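Local coordinates for protein extracellular sialidase/neuraminidase, putative (Aspergillus fumigatus, PDB 2XZI) that probably hydrolyses terminal KDN, the deaminated relative of sialic acid, from glycosides as an extracellular KDNase of the sialidase family, at residues H12-M23 / D326-H334. Sequence-based numbering, arbitrary orientation. Where two conformers were deposited one is given.
Sequences HDEFPLFRSANM and DAKVSGAGH
The methyl of Ala327 lies over one face of the His12 ring, its CB 3.9 Å from the ring centroid, and also meets the carboxylate of Glu14. That carboxylate stands at the edge of the same imidazole, in its plane: His12 ND1 donates to the syn lone pair of Glu14 OE1 over 2.7 Å in a nearly straight bond (170°), which helps to hold the turn of the ring. The other oxygen, Glu14 OE2, takes a water at 2.6 Å that also donates to the carbonyl O of Lys328 and so bridges the two segments, which share no direct hydrogen bond. The bend at chi2 (-80°) turns the Glu14 carboxylate back toward His12, while the Glu14 and Val329 side chains slide past each other in opposite directions, Glu14 CG 3.4 Å from Val329 CG2. Farther along, the packing is largely apolar, with Pro16 CG 3.7 Å from Ala332 CB. Met23 CE rests nearest the carbonyl O of Gly331 (3.6 Å) and beside the Ala332 methyl. The loop leading into strand 334-343, one outermost strand of a four-stranded antiparallel sheet, thus packs against strand 12-18, the other, as in the blade that closes a sialidase beta-propeller.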
loop_
_atom_site.group_PDB
_atom_site.type_symbol
_atom_site.label_atom_id
_atom_site.label_comp_id
_atom_site.label_asym_id
_atom_site.label_seq_id
_atom_site.Cartn_x
_atom_site.Cartn_y
_atom_site.Cartn_z
ATOM N N HIS A 12 -7.975 0.712 20.312
ATOM C CA HIS A 12 -7.204 -0.071 19.348
ATOM C C HIS A 12 -7.672 -1.506 19.363
ATOM O O HIS A 12 -8.039 -2.057 20.406
ATOM C CB HIS A 12 -5.704 -0.036 19.687
ATOM C CG HIS A 12 -5.350 -0.851 20.891
ATOM N ND1 HIS A 12 -4.974 -2.175 20.802
ATOM C CD2 HIS A 12 -5.320 -0.538 22.209
ATOM C CE1 HIS A 12 -4.734 -2.645 22.012
ATOM N NE2 HIS A 12 -4.930 -1.672 22.882
ATOM N N ASP A 13 -7.640 -2.121 18.193
ATOM C CA ASP A 13 -7.760 -3.576 18.094
ATOM C C ASP A 13 -6.973 -4.027 16.874
ATOM O O ASP A 13 -6.726 -3.244 15.951
ATOM C CB ASP A 13 -9.225 -4.038 18.038
ATOM C CG ASP A 13 -9.450 -5.424 18.687
ATOM O OD1 ASP A 13 -8.502 -6.220 18.861
ATOM O OD2 ASP A 13 -10.617 -5.727 19.025
ATOM N N GLU A 14 -6.572 -5.285 16.881
ATOM C CA GLU A 14 -5.655 -5.767 15.881
ATOM C C GLU A 14 -5.749 -7.271 15.775
ATOM O O GLU A 14 -5.946 -7.972 16.777
ATOM C CB GLU A 14 -4.233 -5.316 16.226
ATOM C CG GLU A 14 -3.759 -5.677 17.638
ATOM C CD GLU A 14 -4.257 -4.744 18.739
ATOM O OE1 GLU A 14 -4.462 -3.535 18.492
ATOM O OE2 GLU A 14 -4.442 -5.231 19.870
ATOM N N PHE A 15 -5.618 -7.774 14.556
ATOM C CA PHE A 15 -5.626 -9.212 14.298
ATOM C C PHE A 15 -5.080 -9.509 12.907
ATOM O O PHE A 15 -5.130 -8.650 12.031
ATOM C CB PHE A 15 -7.032 -9.830 14.509
ATOM C CG PHE A 15 -8.148 -9.137 13.770
ATOM C CD1 PHE A 15 -8.509 -9.522 12.476
ATOM C CD2 PHE A 15 -8.877 -8.141 14.396
ATOM C CE1 PHE A 15 -9.570 -8.884 11.812
ATOM C CE2 PHE A 15 -9.921 -7.489 13.744
ATOM C CZ PHE A 15 -10.267 -7.858 12.440
ATOM N N PRO A 16 -4.568 -10.730 12.684
ATOM C CA PRO A 16 -4.143 -11.081 11.312
ATOM C C PRO A 16 -5.334 -11.107 10.349
ATOM O O PRO A 16 -6.409 -11.649 10.684
ATOM C CB PRO A 16 -3.531 -12.478 11.463
ATOM C CG PRO A 16 -3.309 -12.642 12.956
ATOM C CD PRO A 16 -4.347 -11.836 13.636
ATOM N N LEU A 17 -5.145 -10.503 9.171
ATOM C CA LEU A 17 -6.194 -10.517 8.158
ATOM C C LEU A 17 -5.838 -11.389 6.953
ATOM O O LEU A 17 -6.730 -11.945 6.287
ATOM C CB LEU A 17 -6.551 -9.088 7.718
ATOM C CG LEU A 17 -7.706 -8.949 6.729
ATOM C CD1 LEU A 17 -8.984 -9.530 7.344
ATOM C CD2 LEU A 17 -7.912 -7.491 6.297
ATOM N N PHE A 18 -4.552 -11.484 6.643
ATOM C CA PHE A 18 -4.093 -12.384 5.587
ATOM C C PHE A 18 -3.139 -13.364 6.247
ATOM O O PHE A 18 -2.050 -12.995 6.683
ATOM C CB PHE A 18 -3.420 -11.607 4.440
ATOM C CG PHE A 18 -4.359 -10.696 3.687
ATOM C CD1 PHE A 18 -4.599 -9.397 4.125
ATOM C CD2 PHE A 18 -4.994 -11.128 2.531
ATOM C CE1 PHE A 18 -5.449 -8.559 3.427
ATOM C CE2 PHE A 18 -5.863 -10.301 1.814
ATOM C CZ PHE A 18 -6.092 -9.004 2.253
ATOM N N ARG A 19 -3.610 -14.606 6.371
ATOM C CA ARG A 19 -2.976 -15.650 7.166
ATOM C C ARG A 19 -2.178 -16.571 6.259
ATOM O O ARG A 19 -2.743 -17.246 5.398
ATOM C CB ARG A 19 -4.055 -16.439 7.911
ATOM C CG ARG A 19 -4.859 -15.566 8.883
ATOM C CD ARG A 19 -5.995 -16.339 9.567
ATOM N NE ARG A 19 -5.468 -17.329 10.511
ATOM C CZ ARG A 19 -5.192 -17.100 11.794
ATOM N NH1 ARG A 19 -5.410 -15.902 12.333
ATOM N NH2 ARG A 19 -4.682 -18.074 12.543
ATOM N N SER A 20 -0.868 -16.584 6.474
ATOM C CA SER A 20 0.064 -17.374 5.653
ATOM C C SER A 20 -0.137 -18.888 5.827
ATOM O O SER A 20 -0.805 -19.336 6.772
ATOM C CB SER A 20 1.513 -16.967 5.963
ATOM O OG SER A 20 1.701 -16.761 7.355
ATOM N N ALA A 21 0.449 -19.665 4.919
ATOM C CA ALA A 21 0.207 -21.118 4.861
ATOM C C ALA A 21 0.577 -21.897 6.139
ATOM O O ALA A 21 0.063 -22.995 6.361
ATOM C CB ALA A 21 0.892 -21.724 3.626
ATOM N N ASN A 22 1.457 -21.336 6.967
ATOM C CA ASN A 22 1.911 -21.962 8.220
ATOM C C ASN A 22 0.952 -21.781 9.392
ATOM O O ASN A 22 1.101 -22.439 10.444
ATOM C CB ASN A 22 3.276 -21.405 8.628
ATOM C CG ASN A 22 3.241 -19.899 8.894
ATOM O OD1 ASN A 22 2.597 -19.148 8.154
ATOM N ND2 ASN A 22 3.924 -19.459 9.941
ATOM N N MET A 23 0.002 -20.861 9.249
ATOM C CA MET A 23 -0.887 -20.504 10.362
ATOM C C MET A 23 -2.112 -21.407 10.386
ATOM O O MET A 23 -2.450 -22.019 9.376
ATOM C CB MET A 23 -1.334 -19.044 10.235
ATOM C CG MET A 23 -0.209 -18.033 10.426
ATOM S SD MET A 23 -0.719 -16.324 10.146
ATOM C CE MET A 23 -1.631 -15.978 11.648
ATOM N N ASP A 326 3.287 -1.114 20.842
ATOM C CA ASP A 326 2.529 -0.817 22.072
ATOM C C ASP A 326 1.201 -1.579 22.122
ATOM O O ASP A 326 0.607 -1.740 23.196
ATOM C CB ASP A 326 2.216 0.678 22.193
ATOM C CG ASP A 326 3.437 1.541 22.461
ATOM O OD1 ASP A 326 4.561 1.017 22.555
ATOM O OD2 ASP A 326 3.234 2.773 22.580
ATOM N N ALA A 327 0.725 -2.014 20.954
ATOM C CA ALA A 327 -0.477 -2.829 20.831
ATOM C C ALA A 327 -0.095 -4.066 19.996
ATOM O O ALA A 327 -0.601 -4.269 18.896
ATOM C CB ALA A 327 -1.591 -2.032 20.146
ATOM N N LYS A 328 0.801 -4.896 20.534
ATOM C CA LYS A 328 1.363 -6.018 19.780
ATOM C C LYS A 328 0.330 -7.108 19.484
ATOM O O LYS A 328 -0.597 -7.360 20.277
ATOM C CB LYS A 328 2.585 -6.622 20.502
ATOM C CG LYS A 328 3.508 -7.440 19.602
ATOM C CD LYS A 328 4.562 -8.225 20.403
ATOM C CE LYS A 328 5.472 -9.053 19.490
ATOM N NZ LYS A 328 6.485 -8.235 18.757
ATOM N N VAL A 329 0.497 -7.726 18.320
ATOM C CA VAL A 329 -0.240 -8.915 17.909
ATOM C C VAL A 329 0.626 -10.137 18.205
ATOM O O VAL A 329 1.837 -10.133 17.958
ATOM C CB VAL A 329 -0.574 -8.885 16.391
ATOM C CG1 VAL A 329 -1.224 -10.184 15.931
ATOM C CG2 VAL A 329 -1.465 -7.720 16.068
ATOM N N SER A 330 -0.016 -11.184 18.725
ATOM C CA SER A 330 0.656 -12.441 19.017
ATOM C C SER A 330 0.235 -13.509 18.009
ATOM O O SER A 330 -0.925 -13.549 17.580
ATOM C CB SER A 330 0.336 -12.884 20.446
ATOM O OG SER A 330 0.786 -11.917 21.377
ATOM N N GLY A 331 1.197 -14.349 17.626
ATOM C CA GLY A 331 0.943 -15.521 16.787
ATOM C C GLY A 331 0.978 -15.284 15.287
ATOM O O GLY A 331 0.612 -16.172 14.502
ATOM N N ALA A 332 1.411 -14.091 14.882
ATOM C CA ALA A 332 1.429 -13.724 13.473
ATOM C C ALA A 332 2.810 -13.253 13.028
ATOM O O ALA A 332 2.949 -12.567 12.015
ATOM C CB ALA A 332 0.376 -12.668 13.190
ATOM N N GLY A 333 3.832 -13.646 13.777
ATOM C CA GLY A 333 5.205 -13.356 13.424
ATOM C C GLY A 333 5.639 -12.001 13.928
ATOM O O GLY A 333 4.977 -11.399 14.775
ATOM N N HIS A 334 6.763 -11.536 13.397
ATOM C CA HIS A 334 7.320 -10.250 13.774
ATOM C C HIS A 334 6.749 -9.163 12.881
ATOM O O HIS A 334 7.046 -9.138 11.689
ATOM C CB HIS A 334 8.846 -10.282 13.632
ATOM C CG HIS A 334 9.507 -11.326 14.475
ATOM N ND1 HIS A 334 9.604 -11.218 15.845
ATOM C CD2 HIS A 334 10.116 -12.489 14.142
ATOM C CE1 HIS A 334 10.233 -12.277 16.325
ATOM N NE2 HIS A 334 10.557 -13.064 15.313
HETATM O O HOH W 1 -2.560 -5.613 21.680
#